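PDB 6IDN: ICChI, a glycosylated chitinase from Ipomoea carnea, which hydrolyses chitin and also has lysozyme activity, acting as a glycosylated TIM-barrel enzyme of glycoside hydrolase family 18. Local coordinates for residues D212-L218 with D249-L255; C20-D26 with K70-V74; N103-G107 with E117-I122; G1-I5 with I268-V272. One frame throughout, in Å; residues are numbered along the deposited sequence. Where two conformers were deposited one is given.

Contact 1. Residues D212-L218 with D249-L255; sequences DDLFLGL and DYGGVML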
loop_
_atom_site.group_PDB
_atom_site.type_symbol
_atom_site.label_atom_id
_atom_site.label_comp_id
_atom_site.label_asym_id
_atom_site.label_seq_id
_atom_site.Cartn_x
_atom_site.Cartn_y
_atom_site.Cartn_z
ATOM N N ASP A 212 11.870 -4.897 6.215
ATOM C CA ASP A 212 11.618 -6.041 7.086
ATOM C C ASP A 212 10.760 -7.099 6.401
ATOM O O ASP A 212 10.930 -8.295 6.666
ATOM C CB ASP A 212 10.959 -5.585 8.386
ATOM C CG ASP A 212 11.957 -4.991 9.352
ATOM O OD1 ASP A 212 13.061 -5.565 9.486
ATOM O OD2 ASP A 212 11.640 -3.956 9.976
ATOM N N ASP A 213 9.846 -6.688 5.526
ATOM C CA ASP A 213 8.939 -7.619 4.858
ATOM C C ASP A 213 8.822 -7.239 3.394
ATOM O O ASP A 213 8.393 -6.127 3.075
ATOM C CB ASP A 213 7.545 -7.615 5.501
ATOM C CG ASP A 213 7.505 -8.329 6.844
ATOM O OD1 ASP A 213 8.114 -9.413 6.986
ATOM O OD2 ASP A 213 6.820 -7.818 7.753
ATOM N N LEU A 214 9.172 -8.174 2.516
ATOM C CA LEU A 214 9.105 -7.982 1.073
ATOM C C LEU A 214 7.937 -8.808 0.541
ATOM O O LEU A 214 7.870 -10.020 0.782
ATOM C CB LEU A 214 10.433 -8.400 0.430
ATOM C CG LEU A 214 10.583 -8.175 -1.074
ATOM C CD1 LEU A 214 10.641 -6.678 -1.396
ATOM C CD2 LEU A 214 11.828 -8.918 -1.622
ATOM N N PHE A 215 7.001 -8.142 -0.143
ATOM C CA PHE A 215 5.770 -8.753 -0.624
ATOM C C PHE A 215 5.784 -8.793 -2.147
ATOM O O PHE A 215 6.297 -7.880 -2.803
ATOM C CB PHE A 215 4.522 -7.964 -0.191
ATOM C CG PHE A 215 4.028 -8.233 1.224
ATOM C CD1 PHE A 215 4.839 -8.023 2.323
ATOM C CD2 PHE A 215 2.709 -8.617 1.433
ATOM C CE1 PHE A 215 4.354 -8.210 3.620
ATOM C CE2 PHE A 215 2.203 -8.818 2.725
ATOM C CZ PHE A 215 3.040 -8.624 3.823
ATOM N N LEU A 216 5.169 -9.831 -2.698
ATOM C CA LEU A 216 4.926 -9.947 -4.134
ATOM C C LEU A 216 3.578 -9.309 -4.454
ATOM O O LEU A 216 2.538 -9.820 -4.037
ATOM C CB LEU A 216 4.943 -11.419 -4.540
ATOM C CG LEU A 216 4.676 -11.707 -6.019
ATOM C CD1 LEU A 216 5.950 -11.453 -6.804
ATOM C CD2 LEU A 216 4.234 -13.147 -6.215
ATOM N N GLY A 217 3.575 -8.203 -5.198
ATOM C CA GLY A 217 2.324 -7.526 -5.530
ATOM C C GLY A 217 1.760 -8.029 -6.845
ATOM O O GLY A 217 2.469 -8.085 -7.850
ATOM N N LEU A 218 0.472 -8.349 -6.847
ATOM C CA LEU A 218 -0.153 -9.001 -7.986
ATOM C C LEU A 218 -1.538 -8.435 -8.230
ATOM O O LEU A 218 -2.200 -7.969 -7.296
ATOM C CB LEU A 218 -0.291 -10.508 -7.753
ATOM C CG LEU A 218 1.009 -11.281 -7.692
ATOM C CD1 LEU A 218 0.677 -12.713 -7.282
ATOM C CD2 LEU A 218 1.703 -11.275 -9.035
ATOM N N ASP A 249 13.286 -12.371 4.086
ATOM C CA ASP A 249 12.299 -11.384 4.497
ATOM C C ASP A 249 11.030 -11.443 3.652
ATOM O O ASP A 249 10.276 -10.466 3.609
ATOM C CB ASP A 249 12.891 -9.961 4.493
ATOM C CG ASP A 249 13.419 -9.518 3.128
ATOM O OD1 ASP A 249 13.597 -10.368 2.239
ATOM O OD2 ASP A 249 13.689 -8.295 2.959
ATOM N N TYR A 250 10.775 -12.575 2.995
ATOM C CA TYR A 250 9.483 -12.787 2.352
ATOM C C TYR A 250 8.364 -12.509 3.341
ATOM O O TYR A 250 8.342 -13.063 4.448
ATOM C CB TYR A 250 9.375 -14.222 1.833
ATOM C CG TYR A 250 7.958 -14.632 1.481
ATOM C CD1 TYR A 250 7.364 -14.211 0.297
ATOM C CD2 TYR A 250 7.219 -15.427 2.346
ATOM C CE1 TYR A 250 6.066 -14.580 -0.016
ATOM C CE2 TYR A 250 5.920 -15.800 2.038
ATOM C CZ TYR A 250 5.354 -15.370 0.860
ATOM O OH TYR A 250 4.065 -15.744 0.544
ATOM N N GLY A 251 7.440 -11.643 2.941
ATOM C CA GLY A 251 6.344 -11.286 3.824
ATOM C C GLY A 251 4.967 -11.720 3.369
ATOM O O GLY A 251 4.030 -11.760 4.177
ATOM N N GLY A 252 4.815 -12.030 2.084
ATOM C CA GLY A 252 3.522 -12.455 1.586
ATOM C C GLY A 252 3.205 -11.894 0.221
ATOM O O GLY A 252 4.121 -11.595 -0.551
ATOM N N VAL A 253 1.914 -11.727 -0.062
ATOM C CA VAL A 253 1.398 -11.264 -1.348
ATOM C C VAL A 253 0.534 -10.031 -1.109
ATOM O O VAL A 253 -0.256 -9.994 -0.162
ATOM C CB VAL A 253 0.570 -12.372 -2.038
ATOM C CG1 VAL A 253 -0.217 -11.833 -3.249
ATOM C CG2 VAL A 253 1.460 -13.550 -2.425
ATOM N N MET A 254 0.677 -9.027 -1.970
ATOM C CA MET A 254 -0.220 -7.880 -1.994
ATOM C C MET A 254 -1.101 -7.987 -3.228
ATOM O O MET A 254 -0.654 -8.444 -4.281
ATOM C CB MET A 254 0.557 -6.554 -2.004
ATOM C CG MET A 254 -0.308 -5.292 -2.183
ATOM S SD MET A 254 -0.715 -4.970 -3.936
ATOM C CE MET A 254 0.732 -4.061 -4.467
ATOM N N LEU A 255 -2.364 -7.595 -3.091
ATOM C CA LEU A 255 -3.317 -7.732 -4.179
ATOM C C LEU A 255 -3.929 -6.385 -4.528
ATOM O O LEU A 255 -4.430 -5.671 -3.654
ATOM C CB LEU A 255 -4.429 -8.720 -3.814
ATOM C CG LEU A 255 -3.981 -10.170 -3.663
ATOM C CD1 LEU A 255 -5.166 -11.018 -3.183
ATOM C CD2 LEU A 255 -3.463 -10.698 -4.977
#

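Contact 2. Residues C20-D26 with K70-V74; sequences CDTDDYD and KGIKV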
loop_
_atom_site.group_PDB
_atom_site.type_symbol
_atom_site.label_atom_id
_atom_site.label_comp_id
_atom_site.label_asym_id
_atom_site.label_seq_id
_atom_site.Cartn_x
_atom_site.Cartn_y
_atom_site.Cartn_z
ATOM N N CYS A 20 -12.718 -6.770 5.840
ATOM C CA CYS A 20 -12.014 -7.406 6.943
ATOM C C CYS A 20 -12.645 -8.743 7.305
ATOM O O CYS A 20 -11.937 -9.693 7.653
ATOM C CB CYS A 20 -11.975 -6.468 8.147
ATOM S SG CYS A 20 -10.885 -5.090 7.819
ATOM N N ASP A 21 -13.976 -8.837 7.224
ATOM C CA ASP A 21 -14.672 -10.064 7.591
ATOM C C ASP A 21 -14.459 -11.214 6.602
ATOM O O ASP A 21 -14.912 -12.330 6.872
ATOM C CB ASP A 21 -16.164 -9.768 7.753
ATOM C CG ASP A 21 -16.521 -9.282 9.160
ATOM O OD1 ASP A 21 -15.822 -9.655 10.125
ATOM O OD2 ASP A 21 -17.506 -8.525 9.304
ATOM N N THR A 22 -13.783 -10.999 5.472
ATOM C CA THR A 22 -13.375 -12.144 4.665
ATOM C C THR A 22 -12.365 -13.011 5.398
ATOM O O THR A 22 -12.236 -14.199 5.074
ATOM C CB THR A 22 -12.767 -11.701 3.327
ATOM O OG1 THR A 22 -11.478 -11.105 3.546
ATOM C CG2 THR A 22 -13.682 -10.726 2.621
ATOM N N ASP A 23 -11.653 -12.438 6.372
ATOM C CA ASP A 23 -10.582 -13.103 7.103
ATOM C C ASP A 23 -9.451 -13.548 6.175
ATOM O O ASP A 23 -8.617 -14.374 6.551
ATOM C CB ASP A 23 -11.131 -14.277 7.927
ATOM C CG ASP A 23 -12.046 -13.809 9.041
ATOM O OD1 ASP A 23 -11.703 -12.800 9.689
ATOM O OD2 ASP A 23 -13.107 -14.430 9.266
ATOM N N ASP A 24 -9.408 -12.989 4.963
ATOM C CA ASP A 24 -8.339 -13.271 4.012
ATOM C C ASP A 24 -7.182 -12.291 4.108
ATOM O O ASP A 24 -6.090 -12.599 3.611
ATOM C CB ASP A 24 -8.877 -13.241 2.573
ATOM C CG ASP A 24 -9.629 -14.504 2.203
ATOM O OD1 ASP A 24 -9.544 -15.495 2.957
ATOM O OD2 ASP A 24 -10.315 -14.511 1.156
ATOM N N TYR A 25 -7.386 -11.124 4.717
ATOM C CA TYR A 25 -6.409 -10.042 4.654
ATOM C C TYR A 25 -5.843 -9.727 6.029
ATOM O O TYR A 25 -6.571 -9.689 7.031
ATOM C CB TYR A 25 -7.022 -8.778 4.056
ATOM C CG TYR A 25 -7.870 -9.044 2.839
ATOM C CD1 TYR A 25 -7.334 -9.667 1.720
ATOM C CD2 TYR A 25 -9.226 -8.700 2.814
ATOM C CE1 TYR A 25 -8.103 -9.913 0.602
ATOM C CE2 TYR A 25 -9.998 -8.940 1.693
ATOM C CZ TYR A 25 -9.439 -9.550 0.593
ATOM O OH TYR A 25 -10.200 -9.796 -0.524
ATOM N N ASP A 26 -4.537 -9.518 6.060
ATOM C CA ASP A 26 -3.841 -9.086 7.256
ATOM C C ASP A 26 -3.548 -7.599 7.270
ATOM O O ASP A 26 -3.295 -7.057 8.348
ATOM C CB ASP A 26 -2.522 -9.849 7.381
ATOM C CG ASP A 26 -2.725 -11.338 7.348
ATOM O OD1 ASP A 26 -3.027 -11.921 8.428
ATOM O OD2 ASP A 26 -2.637 -11.930 6.249
ATOM N N LYS A 70 -9.399 -7.322 15.005
ATOM C CA LYS A 70 -9.109 -8.649 14.482
ATOM C C LYS A 70 -7.634 -8.845 14.152
ATOM O O LYS A 70 -7.282 -9.849 13.524
ATOM C CB LYS A 70 -9.960 -8.922 13.239
ATOM C CG LYS A 70 -11.454 -8.869 13.514
ATOM C CD LYS A 70 -12.259 -8.690 12.235
ATOM C CE LYS A 70 -12.155 -9.892 11.304
ATOM N NZ LYS A 70 -12.560 -11.179 11.938
ATOM N N GLY A 71 -6.771 -7.917 14.558
ATOM C CA GLY A 71 -5.359 -7.998 14.247
ATOM C C GLY A 71 -4.983 -7.542 12.859
ATOM O O GLY A 71 -3.858 -7.802 12.424
ATOM N N ILE A 72 -5.881 -6.881 12.150
ATOM C CA ILE A 72 -5.606 -6.392 10.804
ATOM C C ILE A 72 -5.044 -4.981 10.905
ATOM O O ILE A 72 -5.592 -4.133 11.616
ATOM C CB ILE A 72 -6.884 -6.428 9.947
ATOM C CG1 ILE A 72 -7.400 -7.869 9.836
ATOM C CG2 ILE A 72 -6.631 -5.796 8.585
ATOM C CD1 ILE A 72 -8.818 -7.989 9.318
ATOM N N LYS A 73 -3.937 -4.719 10.204
ATOM C CA LYS A 73 -3.397 -3.367 10.133
ATOM C C LYS A 73 -4.066 -2.613 8.996
ATOM O O LYS A 73 -4.406 -3.197 7.960
ATOM C CB LYS A 73 -1.880 -3.371 9.910
ATOM C CG LYS A 73 -1.110 -4.123 10.984
ATOM C CD LYS A 73 0.377 -4.089 10.702
ATOM C CE LYS A 73 1.187 -4.749 11.824
ATOM N NZ LYS A 73 0.985 -6.215 11.966
ATOM N N VAL A 74 -4.257 -1.315 9.196
ATOM C CA VAL A 74 -4.949 -0.471 8.229
ATOM C C VAL A 74 -4.054 0.722 7.926
ATOM O O VAL A 74 -3.714 1.487 8.835
ATOM C CB VAL A 74 -6.326 -0.011 8.747
ATOM C CG1 VAL A 74 -7.081 0.732 7.661
ATOM C CG2 VAL A 74 -7.142 -1.204 9.242
HETATM O O HOH W 1 -2.951 -10.102 10.746
HETATM O O HOH W 2 -1.332 -7.619 10.114
#

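Contact 3. Residues N103-G107 with E117-I122; sequences NFLGG and ESLDGI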
loop_
_atom_site.group_PDB
_atom_site.type_symbol
_atom_site.label_atom_id
_atom_site.label_comp_id
_atom_site.label_asym_id
_atom_site.label_seq_id
_atom_site.Cartn_x
_atom_site.Cartn_y
_atom_site.Cartn_z
ATOM N N ASN A 103 -4.116 13.924 11.089
ATOM C CA ASN A 103 -5.423 13.677 10.498
ATOM C C ASN A 103 -5.757 12.200 10.353
ATOM O O ASN A 103 -6.947 11.848 10.357
ATOM C CB ASN A 103 -5.523 14.374 9.138
ATOM C CG ASN A 103 -5.773 15.861 9.278
ATOM O OD1 ASN A 103 -6.920 16.289 9.420
ATOM N ND2 ASN A 103 -4.703 16.658 9.272
ATOM N N PHE A 104 -4.749 11.332 10.264
ATOM C CA PHE A 104 -4.971 9.911 10.015
ATOM C C PHE A 104 -4.321 9.007 11.059
ATOM O O PHE A 104 -4.812 7.897 11.288
ATOM C CB PHE A 104 -4.463 9.543 8.608
ATOM C CG PHE A 104 -5.272 10.157 7.500
ATOM C CD1 PHE A 104 -6.461 9.574 7.090
ATOM C CD2 PHE A 104 -4.860 11.324 6.882
ATOM C CE1 PHE A 104 -7.222 10.142 6.079
ATOM C CE2 PHE A 104 -5.621 11.904 5.874
ATOM C CZ PHE A 104 -6.804 11.308 5.471
ATOM N N LEU A 105 -3.245 9.447 11.700
ATOM C CA LEU A 105 -2.495 8.605 12.621
ATOM C C LEU A 105 -2.875 8.993 14.061
ATOM O O LEU A 105 -4.068 9.175 14.305
ATOM C CB LEU A 105 -1.009 8.660 12.277
ATOM C CG LEU A 105 -0.685 8.291 10.834
ATOM C CD1 LEU A 105 0.830 8.455 10.658
ATOM C CD2 LEU A 105 -1.132 6.863 10.509
ATOM N N GLY A 106 -1.943 9.137 14.998
ATOM C CA GLY A 106 -2.341 9.312 16.387
ATOM C C GLY A 106 -2.511 10.732 16.893
ATOM O O GLY A 106 -2.666 10.926 18.101
ATOM N N GLY A 107 -2.487 11.737 16.023
ATOM C CA GLY A 107 -2.591 13.121 16.439
ATOM C C GLY A 107 -4.018 13.627 16.381
ATOM O O GLY A 107 -4.975 12.855 16.253
ATOM N N GLU A 117 -10.454 7.015 15.151
ATOM C CA GLU A 117 -9.574 5.851 15.221
ATOM C C GLU A 117 -8.295 6.066 14.409
ATOM O O GLU A 117 -8.351 6.438 13.231
ATOM C CB GLU A 117 -10.308 4.602 14.731
ATOM C CG GLU A 117 -9.538 3.316 14.965
ATOM C CD GLU A 117 -9.484 2.916 16.433
ATOM O OE1 GLU A 117 -10.365 3.332 17.209
ATOM O OE2 GLU A 117 -8.548 2.188 16.818
ATOM N N SER A 118 -7.143 5.794 15.030
ATOM C CA SER A 118 -5.860 5.949 14.352
ATOM C C SER A 118 -5.616 4.829 13.350
ATOM O O SER A 118 -5.861 3.654 13.625
ATOM C CB SER A 118 -4.701 5.947 15.357
ATOM O OG SER A 118 -3.440 6.147 14.689
ATOM N N LEU A 119 -5.135 5.196 12.169
ATOM C CA LEU A 119 -4.617 4.170 11.279
ATOM C C LEU A 119 -3.228 3.730 11.745
ATOM O O LEU A 119 -2.587 4.362 12.599
ATOM C CB LEU A 119 -4.558 4.679 9.834
ATOM C CG LEU A 119 -5.905 5.051 9.196
ATOM C CD1 LEU A 119 -5.782 5.347 7.701
ATOM C CD2 LEU A 119 -6.904 3.963 9.422
ATOM N N ASP A 120 -2.753 2.632 11.161
ATOM C CA ASP A 120 -1.499 2.024 11.584
ATOM C C ASP A 120 -0.273 2.547 10.853
ATOM O O ASP A 120 0.841 2.335 11.334
ATOM C CB ASP A 120 -1.580 0.511 11.420
ATOM C CG ASP A 120 -2.504 -0.121 12.436
ATOM O OD1 ASP A 120 -2.241 -0.014 13.658
ATOM O OD2 ASP A 120 -3.512 -0.708 12.022
ATOM N N GLY A 121 -0.431 3.230 9.726
ATOM C CA GLY A 121 0.728 3.686 8.996
ATOM C C GLY A 121 0.326 4.189 7.626
ATOM O O GLY A 121 -0.866 4.347 7.321
ATOM N N ILE A 122 1.356 4.395 6.804
ATOM C CA ILE A 122 1.260 5.127 5.550
ATOM C C ILE A 122 1.894 4.281 4.464
ATOM O O ILE A 122 3.043 3.833 4.611
ATOM C CB ILE A 122 1.963 6.493 5.647
ATOM C CG1 ILE A 122 1.331 7.316 6.787
ATOM C CG2 ILE A 122 1.897 7.229 4.293
ATOM C CD1 ILE A 122 -0.148 7.622 6.586
#

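Contact 4. Residues G1-I5 with I268-V272; sequences GEIAI and IKPDV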
loop_
_atom_site.group_PDB
_atom_site.type_symbol
_atom_site.label_atom_id
_atom_site.label_comp_id
_atom_site.label_asym_id
_atom_site.label_seq_id
_atom_site.Cartn_x
_atom_site.Cartn_y
_atom_site.Cartn_z
ATOM N N GLY A 1 3.072 -16.207 6.087
ATOM C CA GLY A 1 2.900 -15.082 5.183
ATOM C C GLY A 1 1.572 -14.375 5.363
ATOM O O GLY A 1 0.628 -14.940 5.912
ATOM N N GLU A 2 1.507 -13.131 4.891
ATOM C CA GLU A 2 0.337 -12.273 5.010
ATOM C C GLU A 2 -0.174 -11.896 3.625
ATOM O O GLU A 2 0.548 -11.970 2.630
ATOM C CB GLU A 2 0.663 -10.994 5.796
ATOM C CG GLU A 2 0.987 -11.239 7.258
ATOM C CD GLU A 2 1.219 -9.945 8.021
ATOM O OE1 GLU A 2 2.076 -9.145 7.605
ATOM O OE2 GLU A 2 0.557 -9.745 9.052
ATOM N N ILE A 3 -1.436 -11.480 3.570
ATOM C CA ILE A 3 -2.007 -10.883 2.369
ATOM C C ILE A 3 -2.398 -9.447 2.683
ATOM O O ILE A 3 -3.094 -9.190 3.671
ATOM C CB ILE A 3 -3.217 -11.674 1.843
ATOM C CG1 ILE A 3 -2.779 -13.077 1.436
ATOM C CG2 ILE A 3 -3.848 -10.937 0.670
ATOM C CD1 ILE A 3 -3.901 -13.936 0.875
ATOM N N ALA A 4 -1.944 -8.519 1.846
ATOM C CA ALA A 4 -2.359 -7.124 1.892
ATOM C C ALA A 4 -3.249 -6.850 0.693
ATOM O O ALA A 4 -3.033 -7.411 -0.382
ATOM C CB ALA A 4 -1.160 -6.166 1.849
ATOM N N ILE A 5 -4.247 -5.990 0.867
ATOM C CA ILE A 5 -5.122 -5.655 -0.248
ATOM C C ILE A 5 -5.448 -4.174 -0.208
ATOM O O ILE A 5 -5.509 -3.561 0.860
ATOM C CB ILE A 5 -6.421 -6.493 -0.254
ATOM C CG1 ILE A 5 -7.078 -6.396 -1.640
ATOM C CG2 ILE A 5 -7.371 -6.031 0.860
ATOM C CD1 ILE A 5 -7.852 -7.615 -2.053
ATOM N N ILE A 268 -5.475 -18.770 -2.778
ATOM C CA ILE A 268 -4.036 -18.795 -2.531
ATOM C C ILE A 268 -3.667 -18.726 -1.051
ATOM O O ILE A 268 -2.537 -19.098 -0.697
ATOM C CB ILE A 268 -3.307 -17.670 -3.308
ATOM C CG1 ILE A 268 -3.670 -16.283 -2.751
ATOM C CG2 ILE A 268 -3.609 -17.774 -4.796
ATOM C CD1 ILE A 268 -2.818 -15.156 -3.336
ATOM N N LYS A 269 -4.572 -18.286 -0.178
ATOM C CA LYS A 269 -4.171 -17.991 1.198
ATOM C C LYS A 269 -3.460 -19.142 1.902
ATOM O O LYS A 269 -2.417 -18.888 2.527
ATOM C CB LYS A 269 -5.375 -17.529 2.034
ATOM C CG LYS A 269 -4.966 -17.056 3.442
ATOM C CD LYS A 269 -5.926 -16.030 4.018
ATOM C CE LYS A 269 -5.419 -15.455 5.344
ATOM N NZ LYS A 269 -4.388 -14.362 5.196
ATOM N N PRO A 270 -3.920 -20.397 1.830
ATOM C CA PRO A 270 -3.199 -21.464 2.544
ATOM C C PRO A 270 -1.742 -21.596 2.133
ATOM O O PRO A 270 -0.920 -22.033 2.948
ATOM C CB PRO A 270 -4.004 -22.729 2.197
ATOM C CG PRO A 270 -5.339 -22.239 1.816
ATOM C CD PRO A 270 -5.133 -20.912 1.166
ATOM N N ASP A 271 -1.387 -21.216 0.906
ATOM C CA ASP A 271 -0.021 -21.346 0.418
ATOM C C ASP A 271 0.791 -20.066 0.549
ATOM O O ASP A 271 1.992 -20.081 0.253
ATOM C CB ASP A 271 -0.035 -21.800 -1.048
ATOM C CG ASP A 271 -0.522 -23.230 -1.199
ATOM O OD1 ASP A 271 0.213 -24.154 -0.794
ATOM O OD2 ASP A 271 -1.643 -23.439 -1.705
ATOM N N VAL A 272 0.176 -18.973 0.987
ATOM C CA VAL A 272 0.898 -17.710 1.131
ATOM C C VAL A 272 1.716 -17.738 2.415
ATOM O O VAL A 272 1.302 -18.344 3.407
ATOM C CB VAL A 272 -0.073 -16.511 1.099
ATOM C CG1 VAL A 272 0.589 -15.244 1.651
ATOM C CG2 VAL A 272 -0.558 -16.283 -0.319
ATOM O OXT VAL A 272 2.815 -17.176 2.487
HETATM O O HOH W 3 -1.831 -15.394 4.629
#

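Contact 1. Residues D212-L218 with D249-L255
F215 lies flat against the bare backbone of G251 and G252 on the neighbouring parallel strand. Its CB sits 3.7 Å from G252 O. With CG anti to the carbonyl carbon (chi1 -82°), the ring turns across the partner strand: CD2 comes 3.5 Å from V253 N, CE1 approaches G251 C at 3.6 Å, and CZ stops 3.3 Å from G251 O. G252 CA stands over the same face in a CH-pi contact, 4.1 Å from the ring centroid, while M254 N lies at the ring edge. The fit depends on G251 lacking a side chain, since a CB there would fall 2.6 Å from F215 CE1; one on G252 would be tight. A serine in place of F215 would probably open a gap over the two glycines and leave that length of backbone without its apolar cover. Five backbone hydrogen bonds join the strands, from L214 N to D249 O through to L218 N to M254 O.

L216 and L218, on the opposite face from F215 and M254, pack on helix 233-244, the crossover helix of this beta-alpha-beta unit. Strand 178-182 bonds to the other edge of 213-218, and strand 2-7 follows 250-255 round the barrel.

Contact 2. Residues C20-D26 with K70-V74
A Schellman motif with G71 as its C-prime residue ends helix 60-69, and the turn it makes packs on the end of helix 16-21 and the loop after it, with K70 reaching D23 and I72 reaching C20. The disulfide from C20 to C67 ties the two helices together beside it. K70 runs out from its backbone and curls at its end (chi3 66°, chi4 56°), crossing D23 at about a right angle and bringing NZ 2.9 Å from D23 OD1, in a salt bridge on the syn lone pair. D21 OD1, held by the hydroxyl of Y66, stays 4.0 Å from K70 NZ, beyond a salt bridge.

I72 lies deeper in the contact than the charged pair. Its CD1 comes 3.7 Å from C20 CB and also brushes C20 SG, while CG1 rests 3.4 Å from Y25 O. A single backbone bond follows, from K73 N to D26 O (3.1 Å). One water lies 2.9 Å from D26 OD1 and 3.0 Å from G71 O, bridging the turn to the loop.

The contact thus grades from ionic outside to apolar within. K70, with two carboxylates near its ammonium, probably stays charged and offsets part of this acidic loop. The other oxygen of D26, OD2, serves I3 N and K269 NZ, so one carboxylate links several chain segments.

Contact 3. Residues N103-G107 with E117-I122
The loop that leads from helix 90-103 to barrel strand 121-126 folds back on itself here, F104 and L105 meeting S118 and L119 just before the strand begins. Its neck is closed by L119 N, which bonds to F104 O at 2.9 Å, nearly straight (N-H...O 170°) and close to the line of the C=O bond. The hydroxyl of S118, with OG anti to the backbone N (chi1 -178°), donates to L119 O at 2.9 Å and packs against the L105-G106 peptide without bonding to it, 3.0 Å from L105 C. Without the hydroxyl, as with an alanine in its place, L119 O would probably lose this donor and the L105 peptide would be less closely covered. L105 fills the inside of the bend: CD2 reaches L119 O at 3.6 Å and G121 N at 3.8 Å, while CD1 meets I122 CG1 at 4.1 Å.

L105 O takes a hydrogen bond from R112 of the intervening loop, which also carries Q108 and D116 of a calcium site. F104 and L119 pack against strand 73-80, L119 touches I64 of helix 60-69, and the backbone of G121 and I122 joins L76 and Y153 in the strands on either side.

Contact 4. Residues G1-I5 with I268-V272
I3 lays its side chain over the last turn of the polypeptide, against I268, K269 and V272. CG1, anti to the carbonyl carbon (chi1 -63°), stands 4.0 Å from V272 CG1, the two side chains crossing at about a right angle. Further out, the terminal CD1 comes 4.1 Å from K269 CB and 4.3 Å from I268 CG1. V272 CG1 also presses on the backbone of the first strand, 3.4 Å from E2 O.

The chain ends themselves meet beside this apolar patch. G1 N and V272 OXT are 3.7 Å apart, a long salt bridge, and the same carboxylate oxygen takes a hydrogen bond from the hydroxyl of Y250, so the terminal charge has two partners. On the other flank of I3, the K269 chain is extended as far as CE and bends at chi4 (81°), placing NZ where a water, 2.8 Å from both G1 O and K269 NZ, links them; NZ is also gripped by D24 O.

The start of strand 2-7, up to I3, is thus covered by the 3-10 turn that follows helix 264-268. That strand bonds to strand 250-256 on one side and runs beside strand 27-36 on the other, while I268 and D271 anchor the turn on helix 233-244.

How the contacts relate
Contacts 1, 4 and 2 follow one another round the barrel. Contact 4, centred about 9 Å from contact 1, adds strand 2-7 to strand 250-256 through L255 N and A4 O (2.8 Å). About 11 Å between centres separates it from contact 2, where D26 N bonds to I3 O. Contact 3, its centre about 17 Å from that of contact 2, continues the sheet, D120 N bonding to V74 O at 2.8 Å. It alone approaches a calcium ion, about 7 Å from G106. Contacts 2, 3 and 4 each involve the N-terminal start of a barrel strand; in family 18 the catalytic acid lies beyond the opposite, C-terminal end of the strand that contact 3 enters, so they are probably remote from catalysis.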